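Local coordinates for autoinducer 2-binding protein LsrB (Clostridium saccharobutylicum DSM 13864, PDB 6DSP), which binds the quorum-sensing signal autoinducer-2 in the cleft of a periplasmic-binding-protein fold, as a receptor of the LsrB family, at residues A[157-163]-A[193-198]; A[168-172]-A[222-226]; A[228-232]-A[247-251]. All blocks are in the same frame, centred on the assembly; numbering follows the deposited sequence.

All three contacts lie in the lobe built on the four-stranded parallel sheet ordered 187-195, 155-160, 219-222, 246-249. Contact 1 pairs the first two of these strands, and contact 3 packs helix 227-237 on the last; the centres of contacts 1 and 3 lie about 11 Å apart. Contact 2 joins helix 166-182 to the loop after strand 219-222, and its centre is about 7 Å from that of contact 1 and about 10 Å from that of contact 3. Along the chain, contacts 1 and 2 interlock, their segments alternating, whereas contact 3 follows both. Contact 2 holds the ligand directly; S161 and F250 connect the flanking contacts to Q168 and W171 of this site.

Contact 1 (A[157-163]-A[193-198]); sequences CWHYSNA and NYYSNQ
W158, H159 and Y160 run beside N193, Y194 and Y195 in a beta-alpha-beta crossover, in which helix 166-182 leads from strand 155-160 to its parallel neighbour 187-195, an outermost strand of the sheet. Backbone bonds set the register. Y194 straddles H159: its N donates to W158 O (3.0 Å), and its O accepts from Y160 N (2.9 Å). S196 N continues the ladder to Y160 O, and beyond the strand N197 N donates to S161 O at 2.9 Å.

Aromatic packing centres on Y160 and Y195. With CG between its backbone N and carbonyl carbon (chi1 57°), the Y160 side chain runs beside that of Y195 and its ring offers a face to the Y195 edge, a T-shaped stack with planes 88° apart. CE1 of Y195 comes within 3.7 Å of CE2 of Y160. One face of Y195 itself is lined by the backbone of N162 and A163. The hydroxyl end of Y195 is held by N193, whose ND2 donates within its amide plane to Y195 OH at 3.0 Å. Further back, C157 SG makes an oblique sulfur-aromatic contact, 3.9 Å from CD1 of Y194. The hydroxyls of Y160 and Y194 are bonded to N169 of helix 166-182 and to H214, respectively.

Water extends the contact past the strand ends: one molecule joins N162 ND2 to Q198 OE1, and another spans S161 OG and, weakly, the same Q198 oxygen.

H159 is held at both ring nitrogens. ND1 pairs with Q231 of helix 227-237, and NE2 lies 2.8 Å from S196 OG, which sits at the imidazole edge, near the ring plane.

Contact 2 (A[168-172]-A[222-226]); sequences QNSWQ and CNDST. With PAV ((2R,4S)-2-methyl-2,3,3,4-tetrahydroxytetrahydrofuran), chain C.
Q168 stretches from helix 166-182 across the backbone of N223 to D224. Its CG lies anti to the carbonyl carbon (chi1 -64°) and the chain is extended beyond it, carrying the amide into the loop. There NE2 grips two acceptors: D224 OD1 at 2.9 Å, through the anti lone pair and close to the amide plane, and O13 of the ligand, also at 2.9 Å in a nearly straight bond. Q168 OE1 is bonded to S161 OG, fixing the amide's rotation.

D224 has CG anti to its backbone N (chi1 170°), and its two oxygens divide their work. While OD1 faces Q168, OD2 is met from above the carboxylate plane by T226 N at 2.9 Å and is bonded also to A227 N, capping the start of helix 227-237. These donors and the helix end may favour a charged carboxylate.

W171 brings an indole edge to N223, with CE3 3.9 Å from N223 CB, and the same edge reaches ligand O2. After D224, S225 N donates to ligand O5 at 2.9 Å. K29, D110 and D167 bond the ligand too. Around this polyhydroxylated tetrahydrofuran, helix and capped loop form one wall of the periplasmic-binding-protein cleft.

Contact 3 (A[228-232]-A[247-251]); sequences LPGQA and ITGFA
The peptide group joining G249 and F250 turns one face to L228, whose CD2 sits over it, 3.7 Å from G249 C. At its edge F250 N bonds to C222 O. F250 CB points away from the helix, and its ring packs edge-to-face with W171 and with W271 and touches the ligand.

The axes of helix segment 228-232 and strand segment 247-249 run antiparallel (172°) and approach to 8.6 Å, the former belonging to the connecting helix of a beta-alpha-beta unit. The L228 side chain, CG anti to the backbone N (chi1 177°), spreads its methyls over the strand and the loop that follows it: CD1 reaches I247 CG2 at 3.6 Å, while CD2 also meets A251 CB at 3.8 Å. G249 adopts backbone angles that call for glycine, and L228 CD1 lies nearby, 3.7 Å from T248 O. One helical turn on, Q231 crosses I247 at an angle, its CG 4.0 Å from I247 CD1, and the same methyl approaches Q231 O. The Q231 amide turns to partners beyond helix and strand, NE2 to G207 O.

Methyl and methylene groups thus carry the interface, so shape and dispersion hold helix and strand together here.

Contact 1 (A[157-163]-A[193-198])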
loop_
_atom_site.group_PDB
_atom_site.type_symbol
_atom_site.label_atom_id
_atom_site.label_comp_id
_atom_site.label_asym_id
_atom_site.label_seq_id
_atom_site.Cartn_x
_atom_site.Cartn_y
_atom_site.Cartn_z
ATOM N N CYS A 157 5.657 15.881 8.907
ATOM C CA CYS A 157 4.556 15.069 9.433
ATOM C C CYS A 157 4.200 14.025 8.400
ATOM O O CYS A 157 4.725 14.020 7.281
ATOM C CB CYS A 157 3.314 15.919 9.791
ATOM S SG CYS A 157 2.379 16.590 8.412
ATOM N N TRP A 158 3.278 13.138 8.791
ATOM C CA TRP A 158 2.746 12.085 7.935
ATOM C C TRP A 158 1.315 12.438 7.518
ATOM O O TRP A 158 0.541 12.990 8.317
ATOM C CB TRP A 158 2.710 10.738 8.683
ATOM C CG TRP A 158 4.046 10.224 9.107
ATOM C CD1 TRP A 158 4.810 10.674 10.148
ATOM C CD2 TRP A 158 4.745 9.116 8.539
ATOM N NE1 TRP A 158 5.965 9.924 10.232
ATOM C CE2 TRP A 158 5.946 8.958 9.262
ATOM C CE3 TRP A 158 4.471 8.236 7.491
ATOM C CZ2 TRP A 158 6.889 7.978 8.941
ATOM C CZ3 TRP A 158 5.389 7.263 7.176
ATOM C CH2 TRP A 158 6.577 7.123 7.903
ATOM N N HIS A 159 0.988 12.155 6.258
ATOM C CA HIS A 159 -0.356 12.359 5.681
ATOM C C HIS A 159 -0.710 11.071 4.951
ATOM O O HIS A 159 -0.077 10.725 3.948
ATOM C CB HIS A 159 -0.338 13.558 4.716
ATOM C CG HIS A 159 -1.626 13.758 3.959
ATOM N ND1 HIS A 159 -1.750 14.691 2.947
ATOM C CD2 HIS A 159 -2.826 13.118 4.034
ATOM C CE1 HIS A 159 -2.972 14.625 2.435
ATOM N NE2 HIS A 159 -3.641 13.678 3.073
ATOM N N TYR A 160 -1.694 10.340 5.472
ATOM C CA TYR A 160 -2.083 9.088 4.811
ATOM C C TYR A 160 -3.589 8.884 4.974
ATOM O O TYR A 160 -4.340 9.842 5.175
ATOM C CB TYR A 160 -1.157 7.935 5.212
ATOM C CG TYR A 160 -1.001 7.595 6.674
ATOM C CD1 TYR A 160 -0.151 8.320 7.498
ATOM C CD2 TYR A 160 -1.657 6.486 7.208
ATOM C CE1 TYR A 160 0.061 7.925 8.820
ATOM C CE2 TYR A 160 -1.462 6.118 8.532
ATOM C CZ TYR A 160 -0.598 6.845 9.323
ATOM O OH TYR A 160 -0.356 6.475 10.616
ATOM N N SER A 161 -4.037 7.636 4.830
ATOM C CA SER A 161 -5.469 7.368 4.698
ATOM C C SER A 161 -6.228 7.457 6.015
ATOM O O SER A 161 -7.194 8.208 6.124
ATOM C CB SER A 161 -5.686 6.021 4.028
ATOM O OG SER A 161 -5.147 4.955 4.802
ATOM N N ASN A 162 -5.868 6.634 6.996
ATOM C CA ASN A 162 -6.658 6.550 8.215
ATOM C C ASN A 162 -5.819 5.895 9.310
ATOM O O ASN A 162 -4.787 5.266 9.039
ATOM C CB ASN A 162 -8.006 5.821 7.974
ATOM C CG ASN A 162 -7.826 4.308 7.767
ATOM O OD1 ASN A 162 -7.433 3.609 8.680
ATOM N ND2 ASN A 162 -8.088 3.812 6.544
ATOM N N ALA A 163 -6.300 6.012 10.556
ATOM C CA ALA A 163 -5.546 5.660 11.744
ATOM C C ALA A 163 -5.559 4.161 12.038
ATOM O O ALA A 163 -4.856 3.741 12.964
ATOM C CB ALA A 163 -6.119 6.388 12.953
ATOM N N ASN A 193 -0.883 12.709 12.978
ATOM C CA ASN A 193 -0.946 12.459 11.546
ATOM C C ASN A 193 -2.164 13.136 10.940
ATOM O O ASN A 193 -3.152 13.405 11.628
ATOM C CB ASN A 193 -0.993 10.984 11.161
ATOM C CG ASN A 193 0.064 10.162 11.848
ATOM O OD1 ASN A 193 1.249 10.510 11.852
ATOM N ND2 ASN A 193 -0.348 9.021 12.387
ATOM N N TYR A 194 -2.082 13.415 9.656
ATOM C CA TYR A 194 -3.227 13.886 8.896
ATOM C C TYR A 194 -3.793 12.747 8.057
ATOM O O TYR A 194 -3.048 11.985 7.435
ATOM C CB TYR A 194 -2.828 15.057 8.003
ATOM C CG TYR A 194 -2.692 16.370 8.740
ATOM C CD1 TYR A 194 -1.463 16.777 9.290
ATOM C CD2 TYR A 194 -3.782 17.221 8.860
ATOM C CE1 TYR A 194 -1.336 17.994 9.926
ATOM C CE2 TYR A 194 -3.663 18.455 9.496
ATOM C CZ TYR A 194 -2.441 18.824 10.031
ATOM O OH TYR A 194 -2.315 20.032 10.658
ATOM N N TYR A 195 -5.120 12.683 8.002
ATOM C CA TYR A 195 -5.819 11.592 7.325
ATOM C C TYR A 195 -6.791 12.142 6.290
ATOM O O TYR A 195 -7.573 13.057 6.579
ATOM C CB TYR A 195 -6.607 10.735 8.332
ATOM C CG TYR A 195 -5.704 10.091 9.352
ATOM C CD1 TYR A 195 -4.680 9.213 8.950
ATOM C CD2 TYR A 195 -5.905 10.308 10.722
ATOM C CE1 TYR A 195 -3.827 8.616 9.908
ATOM C CE2 TYR A 195 -5.067 9.727 11.674
ATOM C CZ TYR A 195 -4.045 8.875 11.267
ATOM O OH TYR A 195 -3.230 8.276 12.203
ATOM N N SER A 196 -6.761 11.562 5.082
ATOM C CA SER A 196 -7.665 11.993 4.010
ATOM C C SER A 196 -8.542 10.874 3.459
ATOM O O SER A 196 -9.301 11.113 2.501
ATOM C CB SER A 196 -6.944 12.762 2.901
ATOM O OG SER A 196 -5.793 12.064 2.457
ATOM N N ASN A 197 -8.523 9.704 4.071
ATOM C CA ASN A 197 -9.579 8.715 3.882
ATOM C C ASN A 197 -9.671 8.176 2.469
ATOM O O ASN A 197 -10.723 7.648 2.070
ATOM C CB ASN A 197 -10.925 9.241 4.391
ATOM C CG ASN A 197 -10.799 9.753 5.797
ATOM O OD1 ASN A 197 -10.485 8.994 6.681
ATOM N ND2 ASN A 197 -11.015 11.033 5.994
ATOM N N GLN A 198 -8.589 8.283 1.715
ATOM C CA GLN A 198 -8.513 7.843 0.321
ATOM C C GLN A 198 -9.528 8.537 -0.569
ATOM O O GLN A 198 -9.891 8.006 -1.628
ATOM C CB GLN A 198 -8.575 6.315 0.192
ATOM C CG GLN A 198 -7.460 5.677 0.992
ATOM C CD GLN A 198 -7.468 4.183 0.965
ATOM O OE1 GLN A 198 -8.070 3.541 1.831
ATOM N NE2 GLN A 198 -6.851 3.616 -0.051
HETATM O O HOH W 1 2.715 12.845 11.643
HETATM O O HOH W 2 -6.045 2.608 3.568
HETATM O O HOH W 3 -9.002 5.063 4.076
#

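Contact 2 (A[168-172]-A[222-226])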
loop_
_atom_site.group_PDB
_atom_site.type_symbol
_atom_site.label_atom_id
_atom_site.label_comp_id
_atom_site.label_asym_id
_atom_site.label_seq_id
_atom_site.Cartn_x
_atom_site.Cartn_y
_atom_site.Cartn_z
ATOM N N GLN A 168 -0.434 0.964 6.176
ATOM C CA GLN A 168 0.132 2.297 6.260
ATOM C C GLN A 168 0.504 2.659 7.688
ATOM O O GLN A 168 1.510 3.354 7.897
ATOM C CB GLN A 168 -0.833 3.299 5.658
ATOM C CG GLN A 168 -1.073 3.098 4.189
ATOM C CD GLN A 168 -2.090 4.018 3.604
ATOM O OE1 GLN A 168 -2.563 4.985 4.244
ATOM N NE2 GLN A 168 -2.455 3.731 2.351
ATOM N N ASN A 169 -0.280 2.217 8.680
ATOM C CA ASN A 169 0.105 2.468 10.063
ATOM C C ASN A 169 1.367 1.701 10.460
ATOM O O ASN A 169 2.181 2.220 11.224
ATOM C CB ASN A 169 -1.074 2.200 10.990
ATOM C CG ASN A 169 -2.094 3.295 10.887
ATOM O OD1 ASN A 169 -1.899 4.367 11.445
ATOM N ND2 ASN A 169 -3.146 3.061 10.126
ATOM N N SER A 170 1.572 0.494 9.934
ATOM C CA SER A 170 2.800 -0.219 10.273
ATOM C C SER A 170 4.015 0.529 9.747
ATOM O O SER A 170 5.064 0.549 10.406
ATOM C CB SER A 170 2.755 -1.678 9.792
ATOM O OG SER A 170 2.916 -1.816 8.392
ATOM N N TRP A 171 3.888 1.174 8.588
ATOM C CA TRP A 171 5.001 1.952 8.062
ATOM C C TRP A 171 5.252 3.202 8.891
ATOM O O TRP A 171 6.404 3.573 9.096
ATOM C CB TRP A 171 4.763 2.321 6.600
ATOM C CG TRP A 171 4.379 1.166 5.728
ATOM C CD1 TRP A 171 4.619 -0.150 5.924
ATOM C CD2 TRP A 171 3.576 1.259 4.545
ATOM N NE1 TRP A 171 4.027 -0.898 4.929
ATOM C CE2 TRP A 171 3.375 -0.047 4.075
ATOM C CE3 TRP A 171 3.008 2.328 3.833
ATOM C CZ2 TRP A 171 2.638 -0.310 2.917
ATOM C CZ3 TRP A 171 2.257 2.056 2.702
ATOM C CH2 TRP A 171 2.076 0.742 2.260
ATOM N N GLN A 172 4.193 3.894 9.317
ATOM C CA GLN A 172 4.347 5.075 10.153
ATOM C C GLN A 172 5.050 4.711 11.448
ATOM O O GLN A 172 5.986 5.396 11.856
ATOM C CB GLN A 172 2.979 5.711 10.405
ATOM C CG GLN A 172 3.024 7.075 11.027
ATOM C CD GLN A 172 3.052 7.111 12.531
ATOM O OE1 GLN A 172 3.233 6.119 13.187
ATOM N NE2 GLN A 172 2.902 8.304 13.068
ATOM N N CYS A 222 3.786 11.151 2.538
ATOM C CA CYS A 222 2.430 10.800 2.094
ATOM C C CYS A 222 2.394 9.323 1.704
ATOM O O CYS A 222 2.393 8.993 0.510
ATOM C CB CYS A 222 2.054 11.676 0.900
ATOM S SG CYS A 222 2.016 13.426 1.359
ATOM N N ASN A 223 2.352 8.434 2.716
ATOM C CA ASN A 223 2.389 6.989 2.500
ATOM C C ASN A 223 1.028 6.407 2.119
ATOM O O ASN A 223 0.538 5.466 2.747
ATOM C CB ASN A 223 2.957 6.271 3.732
ATOM C CG ASN A 223 2.285 6.709 5.046
ATOM O OD1 ASN A 223 2.094 7.909 5.297
ATOM N ND2 ASN A 223 1.991 5.746 5.902
ATOM N N ASP A 224 0.423 6.979 1.073
ATOM C CA ASP A 224 -0.887 6.575 0.584
ATOM C C ASP A 224 -1.048 7.126 -0.829
ATOM O O ASP A 224 -0.692 8.275 -1.104
ATOM C CB ASP A 224 -1.986 7.104 1.496
ATOM C CG ASP A 224 -3.367 6.905 0.879
ATOM O OD1 ASP A 224 -3.830 5.738 0.865
ATOM O OD2 ASP A 224 -3.946 7.893 0.365
ATOM N N SER A 225 -1.621 6.303 -1.716
ATOM C CA SER A 225 -1.727 6.605 -3.138
ATOM C C SER A 225 -2.707 7.739 -3.466
ATOM O O SER A 225 -2.711 8.209 -4.610
ATOM C CB SER A 225 -2.076 5.373 -3.952
ATOM O OG SER A 225 -3.383 4.952 -3.667
ATOM N N THR A 226 -3.544 8.149 -2.515
ATOM C CA THR A 226 -4.411 9.308 -2.661
ATOM C C THR A 226 -3.790 10.530 -2.000
ATOM O O THR A 226 -3.780 11.627 -2.576
ATOM C CB THR A 226 -5.803 9.042 -2.032
ATOM O OG1 THR A 226 -6.327 7.804 -2.505
ATOM C CG2 THR A 226 -6.768 10.117 -2.432
HETATM O O2 PAV C . 0.456 3.362 -0.132
HETATM C C2 PAV C . -0.516 2.598 -0.876
HETATM C C1 PAV C . -0.149 2.460 -2.370
HETATM O O5 PAV C . -1.744 3.516 -0.914
HETATM C C5 PAV C . -2.832 2.715 -1.084
HETATM C C4 PAV C . -2.370 1.255 -0.925
HETATM O O4 PAV C . -3.282 0.530 -0.106
HETATM C C3 PAV C . -0.974 1.438 -0.320
HETATM O O3 PAV C . -0.143 0.366 -0.671
HETATM O O13 PAV C . -1.067 1.579 1.080
#

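Contact 3 (A[228-232]-A[247-251])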
loop_
_atom_site.group_PDB
_atom_site.type_symbol
_atom_site.label_atom_id
_atom_site.label_comp_id
_atom_site.label_asym_id
_atom_site.label_seq_id
_atom_site.Cartn_x
_atom_site.Cartn_y
_atom_site.Cartn_z
ATOM N N LEU A 228 -0.665 11.247 -1.594
ATOM C CA LEU A 228 0.489 11.790 -2.309
ATOM C C LEU A 228 0.086 12.712 -3.455
ATOM O O LEU A 228 0.539 13.866 -3.481
ATOM C CB LEU A 228 1.426 10.654 -2.744
ATOM C CG LEU A 228 2.622 11.172 -3.561
ATOM C CD1 LEU A 228 3.460 12.231 -2.791
ATOM C CD2 LEU A 228 3.516 10.023 -3.996
ATOM N N PRO A 229 -0.756 12.299 -4.415
ATOM C CA PRO A 229 -1.154 13.260 -5.461
ATOM C C PRO A 229 -1.984 14.398 -4.908
ATOM O O PRO A 229 -1.874 15.527 -5.398
ATOM C CB PRO A 229 -1.918 12.404 -6.477
ATOM C CG PRO A 229 -2.353 11.149 -5.682
ATOM C CD PRO A 229 -1.209 10.920 -4.703
ATOM N N GLY A 230 -2.777 14.163 -3.862
ATOM C CA GLY A 230 -3.527 15.269 -3.288
ATOM C C GLY A 230 -2.611 16.302 -2.659
ATOM O O GLY A 230 -2.849 17.509 -2.776
ATOM N N GLN A 231 -1.554 15.839 -1.975
ATOM C CA GLN A 231 -0.615 16.769 -1.359
ATOM C C GLN A 231 0.163 17.537 -2.419
ATOM O O GLN A 231 0.437 18.728 -2.256
ATOM C CB GLN A 231 0.348 15.984 -0.487
ATOM C CG GLN A 231 1.238 16.905 0.373
ATOM C CD GLN A 231 0.395 17.682 1.356
ATOM O OE1 GLN A 231 -0.166 17.089 2.287
ATOM N NE2 GLN A 231 0.329 19.014 1.193
ATOM N N ALA A 232 0.546 16.860 -3.505
ATOM C CA ALA A 232 1.213 17.564 -4.594
ATOM C C ALA A 232 0.288 18.624 -5.190
ATOM O O ALA A 232 0.698 19.774 -5.439
ATOM C CB ALA A 232 1.669 16.588 -5.662
ATOM N N ILE A 247 7.882 16.837 -0.605
ATOM C CA ILE A 247 6.766 15.906 -0.530
ATOM C C ILE A 247 7.248 14.591 -1.113
ATOM O O ILE A 247 7.830 14.576 -2.202
ATOM C CB ILE A 247 5.569 16.448 -1.328
ATOM C CG1 ILE A 247 5.021 17.719 -0.667
ATOM C CG2 ILE A 247 4.472 15.361 -1.447
ATOM C CD1 ILE A 247 4.219 18.597 -1.599
ATOM N N THR A 248 7.008 13.495 -0.397
ATOM C CA THR A 248 7.299 12.186 -0.962
ATOM C C THR A 248 6.239 11.229 -0.460
ATOM O O THR A 248 5.354 11.621 0.306
ATOM C CB THR A 248 8.723 11.710 -0.623
ATOM O OG1 THR A 248 9.062 10.605 -1.467
ATOM C CG2 THR A 248 8.873 11.340 0.849
ATOM N N GLY A 249 6.303 9.978 -0.904
ATOM C CA GLY A 249 5.265 9.036 -0.540
ATOM C C GLY A 249 5.210 7.906 -1.537
ATOM O O GLY A 249 6.172 7.652 -2.260
ATOM N N PHE A 250 4.067 7.214 -1.534
ATOM C CA PHE A 250 3.853 6.068 -2.409
ATOM C C PHE A 250 2.685 6.327 -3.361
ATOM O O PHE A 250 1.569 6.642 -2.904
ATOM C CB PHE A 250 3.516 4.821 -1.588
ATOM C CG PHE A 250 4.672 4.262 -0.773
ATOM C CD1 PHE A 250 6.018 4.322 -1.224
ATOM C CD2 PHE A 250 4.401 3.617 0.431
ATOM C CE1 PHE A 250 7.039 3.750 -0.462
ATOM C CE2 PHE A 250 5.419 3.034 1.189
ATOM C CZ PHE A 250 6.741 3.105 0.739
ATOM N N ALA A 251 2.906 6.097 -4.661
ATOM C CA ALA A 251 1.821 6.133 -5.638
ATOM C C ALA A 251 2.337 5.531 -6.929
ATOM O O ALA A 251 3.539 5.559 -7.205
ATOM C CB ALA A 251 1.309 7.561 -5.887
#